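Local coordinates for protein GDP-mannose-dependent alpha-(1-6)-phosphatidylinositol monomannoside mannosyltransferase (Corynebacterium glutamicum, PDB 3OKP) that belongs to the GT-B glycosyltransferases and binds guanosine-5'-diphosphate-alpha-D-mannose in a pocket of its C-terminal Rossmann-like domain, at residues Gly19-Tyr24 with Phe92-Pro97; Met220-Ala225 with Ser329-Leu334; Phe276-Arg281 with Asp288-Gly293; Thr322-Glu327 with Ser335-Glu340. All coordinates share one frame; numbering follows the deposited sequence. Where two conformers were deposited one is given.

Contacts 2, 3 and 4 belong to the C-terminal half of this two-domain GT-B enzyme, contact 1 to the N-terminal half. Contacts 3 and 4 are buried and reach the same parallel sheet, contact 3 through strand 275-278 and contact 4 through strand 323-325. Contacts 2 and 4 share helix 331-342, whose first turn lies at the surface against helix 213-226 while L337, further along the helix, faces the sheet. Chemistry follows place: purely apolar packing in contact 4, exposed polar side chains in contact 2, an acidic residue beside a bound diphosphate in contact 3. Contact 1 is partly buried and small, joining a helix start to a loop.

Contact 1. Residues Gly19-Tyr24 with Phe92-Pro97; sequences GGIQSY and FGAAAP
I21, in the first turn of helix 20-29, lies against the loop that follows strand 89-92, touching G93 and A94 with two different branches. The tighter part is at buried G93. With chi1 at -55°, CG1 lies beside the backbone N and CG2 anti to it, and CG2 comes within 4.2 Å of G93 O. Behind it the buried ring of Y24 approaches the loop without touching it. G93 O accepts a hydrogen bond from H118, and the ring of Y24 meets H118 edge-to-face, so the imidazole bridges loop and helix where the two segments themselves only approach each other. The hydroxyl of Y24 is bonded to L168 O, which fixes the far end of the ring. The looser part is at A94, where the extended second torsion (166°) carries I21 CD1 to 4.3 Å from A94 CB; both residues are partly exposed, and both also lean on D13. The helix itself starts regularly from G19 at the N-cap, with S23 N bonded to G19 O at 3.1 Å. Between the segments the chemistry is therefore weak dispersion over about 100 Å², and directional bonds come from neighbours such as H118 and L168.

Contact 2. Residues Met220-Ala225 with Ser329-Leu334; sequences MPQVIA and SDVDKL
Two surface helices of the C-terminal Rossmann-like domain, 213-226 and 331-342, meet here at the N-terminal turn of the second, with Q222 facing V331 and D332. The side chain of Q222 is extended beyond CG and brings its amide up to the carboxylate of D332, the two planes standing 89° apart. As modelled, Q222 OE1 is 2.9 Å from D332 OD1, but the amide is probably turned over, so the identity of the touching atom is doubtful and a hydrogen bond remains only a possibility. Both residues also touch a crystal neighbour, and lattice packing may influence how they are paired. Although the side chain of D332 leaves the backbone away from helix 213-226, its CG sits beside its own backbone N (chi1 -80°), and OD1 is brought back toward Q222. V331 CG1 lies loosely beside the end of the Q222 amide. The helix start is capped by D330: its OD1 accepts from K333 N at 3.3 Å with an angle of 161°, the donor lying well above the carboxylate plane, and D330 O accepts from L334 N at 3.0 Å. Deeper between the helices, V223 packs on S335 and L338, and L334 on L216 and A219. The exposed side is thus polar and the inner side mostly apolar, and the acidic groups of D330 and D332 at the helix start probably interact favourably with the helix dipole.

Contact 3. Residues Phe276-Arg281 with Asp288-Gly293; sequences FAMPAR and DVEGLG. With GDD (guanosine-5'-diphosphate-alpha-D-mannose), chain B.
The carboxylate of E290 lies between the methyl end of M278 and the diphosphate of guanosine-5'-diphosphate-alpha-D-mannose, with R210 and K211 both making salt bridges to its OE1. M278 and E290 approach from opposite directions, and M278 CE stops 3.8 Å from E290 OE1. The backbone sets E290 CB 4.1 Å from A280 CB; chi1 of -165° and the bend at chi2 then carry the carboxylate to the ligand, E290 OE2 being 3.6 Å from its O3A. K211 also bonds the ligand, so one lysine serves both groups. Further along, R281 O and D288 O merely pass each other at 4.0 Å; the side chain of R281 leaves away from 288-293, and its guanidinium makes a salt bridge with D214. G293, at a positive phi, closes the loop beside the diphosphate, its carbonyl carbon C 3.9 Å from the ligand's O2A. E290 and E298, which itself hydrogen-bonds the ligand, are separated by seven residues, the EX7E motif of retaining GT-B glycosyltransferases, placed as expected where strand 275-278 gives way through a loop to helix 294-301.

Contact 4. Residues Thr322-Glu327 with Ser335-Glu340; sequences TGLVVE and SELLIE
Apolar packing carries this contact, and L337 is its centre, contributing 76 of the 140 Å² buried between the segments. From helix 331-342 it reaches the strand side between L324 and V326. L324 lies obliquely across it, CD1 of L324 resting 3.9 Å from CG of L337. V326 instead meets it tip to tip: V326 CG2 is 3.8 Å from L337 CD2. That branch of V326 stands anti to the backbone N, while chi1 of 76° leaves CG1 between N and the carbonyl carbon. L337 itself lies off the usual staggered values (chi1 -107°, chi2 20°), which may reflect strain or an uncertain fit of the side chain. The polar bonding runs along the helix and from strand to strand, not between the two segments. In the helix, I339 N donates to S335 O and E340 N to E336 O, both at 2.9 Å. Along the sheet, L324 bonds through its backbone to V306 and A308, and V326 to A308. V325, whose side chain points away from the helix, packs on T310, P315 and V318. Strand 323-325 forms the outermost strand of the parallel sheet beside 306-308, and helix 331-342 lies over it; L324 extends the packing to L341 and to R347 of helix 345-362, while V326 also touches K333 and L334 in the first turn of helix 331-342.

Contact 1. Residues Gly19-Tyr24 with Phe92-Pro97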
loop_
_atom_site.group_PDB
_atom_site.type_symbol
_atom_site.label_atom_id
_atom_site.label_comp_id
_atom_site.label_asym_id
_atom_site.label_seq_id
_atom_site.Cartn_x
_atom_site.Cartn_y
_atom_site.Cartn_z
ATOM N N GLY A 19 -5.433 6.398 7.791
ATOM C CA GLY A 19 -5.928 5.625 6.656
ATOM C C GLY A 19 -4.915 5.426 5.547
ATOM O O GLY A 19 -3.821 5.994 5.581
ATOM N N GLY A 20 -5.295 4.616 4.561
ATOM C CA GLY A 20 -4.440 4.288 3.421
ATOM C C GLY A 20 -4.017 5.478 2.579
ATOM O O GLY A 20 -2.823 5.685 2.345
ATOM N N ILE A 21 -4.994 6.257 2.116
ATOM C CA ILE A 21 -4.720 7.428 1.271
ATOM C C ILE A 21 -4.033 8.542 2.066
ATOM O O ILE A 21 -3.184 9.259 1.531
ATOM C CB ILE A 21 -5.999 7.951 0.552
ATOM C CG1 ILE A 21 -6.650 6.822 -0.258
ATOM C CG2 ILE A 21 -5.660 9.129 -0.376
ATOM C CD1 ILE A 21 -8.067 7.115 -0.730
ATOM N N GLN A 22 -4.394 8.664 3.344
ATOM C CA GLN A 22 -3.746 9.611 4.257
ATOM C C GLN A 22 -2.238 9.361 4.358
ATOM O O GLN A 22 -1.447 10.300 4.279
ATOM C CB GLN A 22 -4.393 9.559 5.648
ATOM C CG GLN A 22 -5.767 10.228 5.738
ATOM C CD GLN A 22 -6.929 9.310 5.370
ATOM O OE1 GLN A 22 -6.738 8.171 4.945
ATOM N NE2 GLN A 22 -8.147 9.813 5.537
ATOM N N SER A 23 -1.856 8.094 4.517
ATOM C CA SER A 23 -0.447 7.698 4.601
ATOM C C SER A 23 0.275 7.896 3.267
ATOM O O SER A 23 1.416 8.361 3.229
ATOM C CB SER A 23 -0.329 6.241 5.057
ATOM O OG SER A 23 -0.827 6.078 6.375
ATOM N N TYR A 24 -0.414 7.539 2.185
ATOM C CA TYR A 24 0.066 7.702 0.815
ATOM C C TYR A 24 0.458 9.155 0.531
ATOM O O TYR A 24 1.572 9.424 0.073
ATOM C CB TYR A 24 -1.024 7.222 -0.153
ATOM C CG TYR A 24 -0.720 7.343 -1.632
ATOM C CD1 TYR A 24 -0.184 6.269 -2.344
ATOM C CD2 TYR A 24 -1.014 8.514 -2.330
ATOM C CE1 TYR A 24 0.075 6.371 -3.715
ATOM C CE2 TYR A 24 -0.758 8.627 -3.696
ATOM C CZ TYR A 24 -0.218 7.554 -4.380
ATOM O OH TYR A 24 0.036 7.672 -5.729
ATOM N N PHE A 92 -5.150 16.010 -7.442
ATOM C CA PHE A 92 -6.222 15.391 -6.674
ATOM C C PHE A 92 -5.706 14.067 -6.121
ATOM O O PHE A 92 -5.482 13.112 -6.875
ATOM C CB PHE A 92 -7.477 15.191 -7.531
ATOM C CG PHE A 92 -8.070 16.477 -8.048
ATOM C CD1 PHE A 92 -8.917 17.240 -7.248
ATOM C CD2 PHE A 92 -7.776 16.928 -9.331
ATOM C CE1 PHE A 92 -9.460 18.436 -7.718
ATOM C CE2 PHE A 92 -8.315 18.119 -9.809
ATOM C CZ PHE A 92 -9.159 18.875 -9.000
ATOM N N GLY A 93 -5.505 14.032 -4.804
ATOM C CA GLY A 93 -4.932 12.874 -4.115
ATOM C C GLY A 93 -5.707 11.591 -4.336
ATOM O O GLY A 93 -5.134 10.498 -4.323
ATOM N N ALA A 94 -7.015 11.735 -4.523
ATOM C CA ALA A 94 -7.883 10.636 -4.914
ATOM C C ALA A 94 -8.771 11.143 -6.041
ATOM O O ALA A 94 -9.385 12.205 -5.925
ATOM C CB ALA A 94 -8.715 10.155 -3.730
ATOM N N ALA A 95 -8.817 10.389 -7.137
ATOM C CA ALA A 95 -9.493 10.827 -8.358
ATOM C C ALA A 95 -11.005 10.984 -8.196
ATOM O O ALA A 95 -11.551 12.057 -8.458
ATOM C CB ALA A 95 -9.166 9.881 -9.515
ATOM N N ALA A 96 -11.675 9.922 -7.759
ATOM C CA ALA A 96 -13.133 9.930 -7.641
ATOM C C ALA A 96 -13.583 10.242 -6.212
ATOM O O ALA A 96 -13.161 9.561 -5.276
ATOM C CB ALA A 96 -13.707 8.597 -8.105
ATOM N N PRO A 97 -14.456 11.257 -6.035
ATOM C CA PRO A 97 -15.048 12.134 -7.045
ATOM C C PRO A 97 -14.434 13.540 -7.205
ATOM O O PRO A 97 -14.880 14.287 -8.079
ATOM C CB PRO A 97 -16.482 12.283 -6.534
ATOM C CG PRO A 97 -16.329 12.264 -5.017
ATOM C CD PRO A 97 -15.015 11.548 -4.701
#

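Contact 2. Residues Met220-Ala225 with Ser329-Leu334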
loop_
_atom_site.group_PDB
_atom_site.type_symbol
_atom_site.label_atom_id
_atom_site.label_comp_id
_atom_site.label_asym_id
_atom_site.label_seq_id
_atom_site.Cartn_x
_atom_site.Cartn_y
_atom_site.Cartn_z
ATOM N N MET A 220 -0.646 -25.854 7.035
ATOM C CA MET A 220 0.216 -26.147 8.190
ATOM C C MET A 220 0.430 -27.634 8.558
ATOM O O MET A 220 1.558 -28.014 8.861
ATOM C CB MET A 220 -0.157 -25.311 9.424
ATOM C CG MET A 220 0.320 -23.853 9.365
ATOM S SD MET A 220 2.093 -23.610 9.064
ATOM C CE MET A 220 2.782 -24.049 10.658
ATOM N N PRO A 221 -0.639 -28.472 8.547
ATOM C CA PRO A 221 -0.423 -29.878 8.928
ATOM C C PRO A 221 0.759 -30.553 8.220
ATOM O O PRO A 221 1.548 -31.241 8.872
ATOM C CB PRO A 221 -1.748 -30.552 8.558
ATOM C CG PRO A 221 -2.758 -29.463 8.728
ATOM C CD PRO A 221 -2.059 -28.216 8.231
ATOM N N GLN A 222 0.893 -30.349 6.909
ATOM C CA GLN A 222 2.032 -30.915 6.173
ATOM C C GLN A 222 3.356 -30.268 6.571
ATOM O O GLN A 222 4.368 -30.960 6.708
ATOM C CB GLN A 222 1.822 -30.830 4.660
ATOM C CG GLN A 222 0.919 -31.922 4.104
ATOM C CD GLN A 222 0.697 -31.781 2.613
ATOM O OE1 GLN A 222 -0.354 -31.310 2.174
ATOM N NE2 GLN A 222 1.692 -32.171 1.825
ATOM N N VAL A 223 3.341 -28.948 6.761
ATOM C CA VAL A 223 4.528 -28.213 7.213
ATOM C C VAL A 223 5.000 -28.744 8.568
ATOM O O VAL A 223 6.180 -29.061 8.743
ATOM C CB VAL A 223 4.279 -26.679 7.281
ATOM C CG1 VAL A 223 5.511 -25.944 7.809
ATOM C CG2 VAL A 223 3.885 -26.128 5.907
ATOM N N ILE A 224 4.064 -28.858 9.510
ATOM C CA ILE A 224 4.345 -29.344 10.865
ATOM C C ILE A 224 4.890 -30.771 10.856
ATOM O O ILE A 224 5.804 -31.091 11.615
ATOM C CB ILE A 224 3.086 -29.252 11.777
ATOM C CG1 ILE A 224 2.664 -27.790 11.949
ATOM C CG2 ILE A 224 3.344 -29.896 13.146
ATOM C CD1 ILE A 224 1.219 -27.608 12.350
ATOM N N ALA A 225 4.332 -31.626 10.000
ATOM C CA ALA A 225 4.797 -33.010 9.900
ATOM C C ALA A 225 6.282 -33.066 9.528
ATOM O O ALA A 225 7.045 -33.839 10.111
ATOM C CB ALA A 225 3.951 -33.797 8.901
ATOM N N SER A 329 -5.282 -21.602 -2.337
ATOM C CA SER A 329 -6.125 -22.797 -2.217
ATOM C C SER A 329 -5.423 -24.103 -2.604
ATOM O O SER A 329 -5.908 -25.191 -2.280
ATOM C CB SER A 329 -7.399 -22.628 -3.046
ATOM O OG SER A 329 -7.094 -22.483 -4.420
ATOM N N ASP A 330 -4.293 -23.997 -3.303
ATOM C CA ASP A 330 -3.487 -25.171 -3.626
ATOM C C ASP A 330 -2.674 -25.560 -2.393
ATOM O O ASP A 330 -1.526 -25.138 -2.233
ATOM C CB ASP A 330 -2.582 -24.902 -4.835
ATOM C CG ASP A 330 -1.996 -26.178 -5.437
ATOM O OD1 ASP A 330 -1.900 -27.212 -4.740
ATOM O OD2 ASP A 330 -1.611 -26.136 -6.622
ATOM N N VAL A 331 -3.292 -26.369 -1.533
ATOM C CA VAL A 331 -2.724 -26.754 -0.237
ATOM C C VAL A 331 -1.382 -27.464 -0.386
ATOM O O VAL A 331 -0.413 -27.112 0.296
ATOM C CB VAL A 331 -3.693 -27.658 0.582
ATOM C CG1 VAL A 331 -3.162 -27.878 1.994
ATOM C CG2 VAL A 331 -5.092 -27.054 0.636
ATOM N N ASP A 332 -1.334 -28.453 -1.279
ATOM C CA ASP A 332 -0.124 -29.240 -1.506
ATOM C C ASP A 332 1.060 -28.394 -1.966
ATOM O O ASP A 332 2.171 -28.569 -1.466
ATOM C CB ASP A 332 -0.383 -30.381 -2.498
ATOM C CG ASP A 332 -1.052 -31.581 -1.851
ATOM O OD1 ASP A 332 -1.260 -31.573 -0.617
ATOM O OD2 ASP A 332 -1.371 -32.542 -2.578
ATOM N N LYS A 333 0.820 -27.480 -2.905
ATOM C CA LYS A 333 1.892 -26.631 -3.432
ATOM C C LYS A 333 2.376 -25.608 -2.397
ATOM O O LYS A 333 3.583 -25.394 -2.252
ATOM C CB LYS A 333 1.464 -25.944 -4.735
ATOM C CG LYS A 333 2.557 -25.117 -5.424
ATOM C CD LYS A 333 3.705 -25.974 -5.954
ATOM C CE LYS A 333 4.769 -25.105 -6.618
ATOM N NZ LYS A 333 5.889 -25.905 -7.184
ATOM N N LEU A 334 1.434 -24.994 -1.683
ATOM C CA LEU A 334 1.763 -24.019 -0.643
ATOM C C LEU A 334 2.604 -24.646 0.472
ATOM O O LEU A 334 3.619 -24.079 0.879
ATOM C CB LEU A 334 0.493 -23.368 -0.073
ATOM C CG LEU A 334 0.615 -22.295 1.021
ATOM C CD1 LEU A 334 1.540 -21.144 0.618
ATOM C CD2 LEU A 334 -0.762 -21.763 1.389
#

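Contact 3. Residues Phe276-Arg281 with Asp288-Gly293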
loop_
_atom_site.group_PDB
_atom_site.type_symbol
_atom_site.label_atom_id
_atom_site.label_comp_id
_atom_site.label_asym_id
_atom_site.label_seq_id
_atom_site.Cartn_x
_atom_site.Cartn_y
_atom_site.Cartn_z
ATOM N N PHE A 276 8.125 -14.760 4.867
ATOM C CA PHE A 276 6.870 -14.014 4.898
ATOM C C PHE A 276 5.926 -14.616 3.865
ATOM O O PHE A 276 6.288 -14.771 2.697
ATOM C CB PHE A 276 7.071 -12.517 4.620
ATOM C CG PHE A 276 5.777 -11.732 4.574
ATOM C CD1 PHE A 276 5.071 -11.586 3.377
ATOM C CD2 PHE A 276 5.254 -11.159 5.732
ATOM C CE1 PHE A 276 3.866 -10.880 3.336
ATOM C CE2 PHE A 276 4.058 -10.446 5.700
ATOM C CZ PHE A 276 3.360 -10.310 4.500
ATOM N N ALA A 277 4.716 -14.950 4.301
ATOM C CA ALA A 277 3.723 -15.544 3.414
ATOM C C ALA A 277 2.368 -14.867 3.578
ATOM O O ALA A 277 1.891 -14.662 4.698
ATOM C CB ALA A 277 3.612 -17.046 3.666
ATOM N N MET A 278 1.766 -14.507 2.448
ATOM C CA MET A 278 0.403 -13.985 2.416
ATOM C C MET A 278 -0.173 -14.330 1.045
ATOM O O MET A 278 -0.023 -13.559 0.096
ATOM C CB MET A 278 0.374 -12.471 2.684
ATOM C CG MET A 278 -0.999 -11.926 3.077
ATOM S SD MET A 278 -2.024 -11.413 1.678
ATOM C CE MET A 278 -1.399 -9.760 1.384
ATOM N N PRO A 279 -0.812 -15.512 0.935
ATOM C CA PRO A 279 -1.307 -16.004 -0.348
ATOM C C PRO A 279 -2.665 -15.398 -0.712
ATOM O O PRO A 279 -3.682 -16.097 -0.722
ATOM C CB PRO A 279 -1.397 -17.518 -0.130
ATOM C CG PRO A 279 -1.651 -17.677 1.337
ATOM C CD PRO A 279 -1.100 -16.453 2.037
ATOM N N ALA A 280 -2.656 -14.099 -1.006
ATOM C CA ALA A 280 -3.863 -13.347 -1.351
ATOM C C ALA A 280 -4.629 -13.967 -2.519
ATOM O O ALA A 280 -4.033 -14.358 -3.526
ATOM C CB ALA A 280 -3.509 -11.889 -1.662
ATOM N N ARG A 281 -5.947 -14.069 -2.362
ATOM C CA ARG A 281 -6.826 -14.538 -3.431
ATOM C C ARG A 281 -7.886 -13.487 -3.751
ATOM O O ARG A 281 -8.319 -12.739 -2.868
ATOM C CB ARG A 281 -7.483 -15.878 -3.069
ATOM C CG ARG A 281 -8.494 -15.812 -1.929
ATOM C CD ARG A 281 -9.231 -17.133 -1.763
ATOM N NE ARG A 281 -10.166 -17.098 -0.640
ATOM C CZ ARG A 281 -9.839 -17.336 0.628
ATOM N NH1 ARG A 281 -8.587 -17.630 0.955
ATOM N NH2 ARG A 281 -10.769 -17.277 1.574
ATOM N N ASP A 288 -13.181 -7.926 -4.569
ATOM C CA ASP A 288 -12.358 -8.079 -3.378
ATOM C C ASP A 288 -10.970 -8.553 -3.816
ATOM O O ASP A 288 -10.716 -9.756 -3.940
ATOM C CB ASP A 288 -13.018 -9.066 -2.409
ATOM C CG ASP A 288 -12.486 -8.952 -0.995
ATOM O OD1 ASP A 288 -12.046 -7.851 -0.600
ATOM O OD2 ASP A 288 -12.517 -9.972 -0.275
ATOM N N VAL A 289 -10.083 -7.594 -4.059
ATOM C CA VAL A 289 -8.810 -7.873 -4.706
ATOM C C VAL A 289 -7.641 -7.130 -4.055
ATOM O O VAL A 289 -7.816 -6.040 -3.498
ATOM C CB VAL A 289 -8.915 -7.550 -6.234
ATOM C CG1 VAL A 289 -9.057 -6.038 -6.484
ATOM C CG2 VAL A 289 -7.756 -8.130 -7.007
ATOM N N GLU A 290 -6.458 -7.739 -4.121
ATOM C CA GLU A 290 -5.233 -7.115 -3.648
ATOM C C GLU A 290 -4.722 -6.145 -4.708
ATOM O O GLU A 290 -4.219 -6.565 -5.752
ATOM C CB GLU A 290 -4.180 -8.186 -3.323
ATOM C CG GLU A 290 -3.005 -7.691 -2.489
ATOM C CD GLU A 290 -3.417 -7.218 -1.104
ATOM O OE1 GLU A 290 -4.171 -7.936 -0.414
ATOM O OE2 GLU A 290 -2.979 -6.122 -0.704
ATOM N N GLY A 291 -4.870 -4.852 -4.438
ATOM C CA GLY A 291 -4.471 -3.806 -5.378
ATOM C C GLY A 291 -2.987 -3.843 -5.684
ATOM O O GLY A 291 -2.579 -3.756 -6.844
ATOM N N LEU A 292 -2.183 -3.965 -4.632
ATOM C CA LEU A 292 -0.744 -4.132 -4.778
ATOM C C LEU A 292 -0.204 -5.054 -3.688
ATOM O O LEU A 292 0.219 -6.176 -3.973
ATOM C CB LEU A 292 -0.028 -2.775 -4.773
ATOM C CG LEU A 292 1.491 -2.792 -4.993
ATOM C CD1 LEU A 292 1.858 -3.248 -6.411
ATOM C CD2 LEU A 292 2.078 -1.428 -4.690
ATOM N N GLY A 293 -0.241 -4.587 -2.443
ATOM C CA GLY A 293 0.237 -5.377 -1.314
ATOM C C GLY A 293 1.540 -4.843 -0.764
ATOM O O GLY A 293 2.614 -5.370 -1.059
HETATM N N2 GDD B . 1.210 -1.652 13.194
HETATM C C2 GDD B . 0.660 -2.704 12.540
HETATM N N1 GDD B . 0.277 -3.803 13.234
HETATM N N3 GDD B . 0.500 -2.650 11.197
HETATM C C4 GDD B . -0.047 -3.697 10.526
HETATM C C5 GDD B . -0.447 -4.828 11.221
HETATM C C6 GDD B . -0.274 -4.867 12.601
HETATM O O6 GDD B . -0.625 -5.871 13.254
HETATM N N7 GDD B . -0.952 -5.697 10.322
HETATM C C8 GDD B . -0.868 -5.118 9.101
HETATM N N9 GDD B . -0.319 -3.900 9.233
HETATM C "C1'" GDD B . -0.033 -2.921 8.153
HETATM C "C2'" GDD B . 1.114 -3.405 7.280
HETATM O "O2'" GDD B . 2.386 -3.062 7.837
HETATM C "C3'" GDD B . 0.848 -2.710 5.959
HETATM O "O3'" GDD B . 1.531 -1.452 5.914
HETATM C "C4'" GDD B . -0.660 -2.482 5.933
HETATM O "O4'" GDD B . -1.137 -2.728 7.262
HETATM C "C5'" GDD B . -1.359 -3.420 4.951
HETATM O "O5'" GDD B . -1.526 -2.796 3.675
HETATM P PA GDD B . -1.674 -3.561 2.451
HETATM O O1A GDD B . -1.576 -2.788 1.472
HETATM O O2A GDD B . -0.767 -4.427 2.366
HETATM O O3A GDD B . -2.958 -4.237 2.408
HETATM P PB GDD B . -4.244 -3.590 2.605
HETATM O O2B GDD B . -4.255 -2.442 2.110
HETATM O O3B GDD B . -5.132 -4.279 2.059
HETATM O O1B GDD B . -4.542 -3.512 4.014
#

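Contact 4. Residues Thr322-Glu327 with Ser335-Glu340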
loop_
_atom_site.group_PDB
_atom_site.type_symbol
_atom_site.label_atom_id
_atom_site.label_comp_id
_atom_site.label_asym_id
_atom_site.label_seq_id
_atom_site.Cartn_x
_atom_site.Cartn_y
_atom_site.Cartn_z
ATOM N N THR A 322 13.275 -12.856 -5.625
ATOM C CA THR A 322 12.920 -12.346 -4.296
ATOM C C THR A 322 11.765 -13.083 -3.620
ATOM O O THR A 322 11.632 -13.055 -2.390
ATOM C CB THR A 322 12.582 -10.832 -4.331
ATOM O OG1 THR A 322 11.281 -10.634 -4.900
ATOM C CG2 THR A 322 13.619 -10.053 -5.129
ATOM N N GLY A 323 10.926 -13.728 -4.425
ATOM C CA GLY A 323 9.700 -14.319 -3.914
ATOM C C GLY A 323 9.052 -15.318 -4.848
ATOM O O GLY A 323 9.478 -15.487 -5.992
ATOM N N LEU A 324 8.017 -15.980 -4.343
ATOM C CA LEU A 324 7.258 -16.953 -5.112
ATOM C C LEU A 324 5.787 -16.566 -5.122
ATOM O O LEU A 324 5.269 -16.032 -4.138
ATOM C CB LEU A 324 7.440 -18.358 -4.525
ATOM C CG LEU A 324 8.852 -18.960 -4.595
ATOM C CD1 LEU A 324 9.114 -19.910 -3.430
ATOM C CD2 LEU A 324 9.099 -19.651 -5.933
ATOM N N VAL A 325 5.124 -16.821 -6.246
ATOM C CA VAL A 325 3.692 -16.570 -6.381
ATOM C C VAL A 325 2.971 -17.917 -6.419
ATOM O O VAL A 325 3.334 -18.800 -7.198
ATOM C CB VAL A 325 3.371 -15.726 -7.648
ATOM C CG1 VAL A 325 1.863 -15.575 -7.852
ATOM C CG2 VAL A 325 4.032 -14.352 -7.559
ATOM N N VAL A 326 1.963 -18.072 -5.562
ATOM C CA VAL A 326 1.208 -19.321 -5.484
ATOM C C VAL A 326 -0.288 -19.061 -5.284
ATOM O O VAL A 326 -0.677 -18.045 -4.702
ATOM C CB VAL A 326 1.775 -20.260 -4.371
ATOM C CG1 VAL A 326 1.369 -19.787 -2.974
ATOM C CG2 VAL A 326 1.345 -21.705 -4.603
ATOM N N GLU A 327 -1.118 -19.970 -5.789
ATOM C CA GLU A 327 -2.544 -19.954 -5.489
ATOM C C GLU A 327 -2.759 -20.532 -4.095
ATOM O O GLU A 327 -2.432 -21.694 -3.841
ATOM C CB GLU A 327 -3.342 -20.741 -6.539
ATOM C CG GLU A 327 -4.860 -20.594 -6.414
ATOM C CD GLU A 327 -5.330 -19.155 -6.564
ATOM O OE1 GLU A 327 -5.106 -18.564 -7.641
ATOM O OE2 GLU A 327 -5.924 -18.616 -5.605
ATOM N N SER A 335 2.187 -25.816 0.955
ATOM C CA SER A 335 2.947 -26.508 1.994
ATOM C C SER A 335 4.312 -26.960 1.464
ATOM O O SER A 335 5.315 -26.842 2.163
ATOM C CB SER A 335 2.153 -27.671 2.598
ATOM O OG SER A 335 1.892 -28.669 1.634
ATOM N N GLU A 336 4.338 -27.442 0.220
ATOM C CA GLU A 336 5.576 -27.863 -0.448
ATOM C C GLU A 336 6.583 -26.715 -0.552
ATOM O O GLU A 336 7.759 -26.883 -0.214
ATOM C CB GLU A 336 5.268 -28.430 -1.839
ATOM C CG GLU A 336 6.469 -29.004 -2.579
ATOM C CD GLU A 336 6.087 -29.612 -3.917
ATOM O OE1 GLU A 336 5.870 -28.847 -4.878
ATOM O OE2 GLU A 336 6.012 -30.855 -4.011
ATOM N N LEU A 337 6.108 -25.560 -1.020
ATOM C CA LEU A 337 6.907 -24.333 -1.083
ATOM C C LEU A 337 7.456 -23.917 0.281
ATOM O O LEU A 337 8.622 -23.536 0.394
ATOM C CB LEU A 337 6.083 -23.188 -1.690
ATOM C CG LEU A 337 6.343 -22.676 -3.117
ATOM C CD1 LEU A 337 7.102 -23.658 -4.007
ATOM C CD2 LEU A 337 5.046 -22.239 -3.789
ATOM N N LEU A 338 6.614 -23.986 1.310
ATOM C CA LEU A 338 7.030 -23.630 2.669
ATOM C C LEU A 338 8.122 -24.561 3.214
ATOM O O LEU A 338 9.140 -24.087 3.715
ATOM C CB LEU A 338 5.823 -23.561 3.614
ATOM C CG LEU A 338 4.922 -22.328 3.450
ATOM C CD1 LEU A 338 3.547 -22.545 4.084
ATOM C CD2 LEU A 338 5.589 -21.068 4.012
ATOM N N ILE A 339 7.915 -25.872 3.094
ATOM C CA ILE A 339 8.898 -26.867 3.545
ATOM C C ILE A 339 10.217 -26.745 2.769
ATOM O O ILE A 339 11.296 -26.748 3.370
ATOM C CB ILE A 339 8.351 -28.314 3.432
ATOM C CG1 ILE A 339 7.125 -28.507 4.338
ATOM C CG2 ILE A 339 9.443 -29.342 3.777
ATOM C CD1 ILE A 339 6.249 -29.698 3.942
ATOM N N GLU A 340 10.114 -26.625 1.445
ATOM C CA GLU A 340 11.280 -26.471 0.566
ATOM C C GLU A 340 12.155 -25.279 0.976
ATOM O O GLU A 340 13.379 -25.405 1.081
ATOM C CB GLU A 340 10.833 -26.348 -0.898
ATOM C CG GLU A 340 11.958 -26.479 -1.929
ATOM C CD GLU A 340 11.472 -26.363 -3.369
ATOM O OE1 GLU A 340 10.399 -25.767 -3.611
ATOM O OE2 GLU A 340 12.173 -26.870 -4.267
#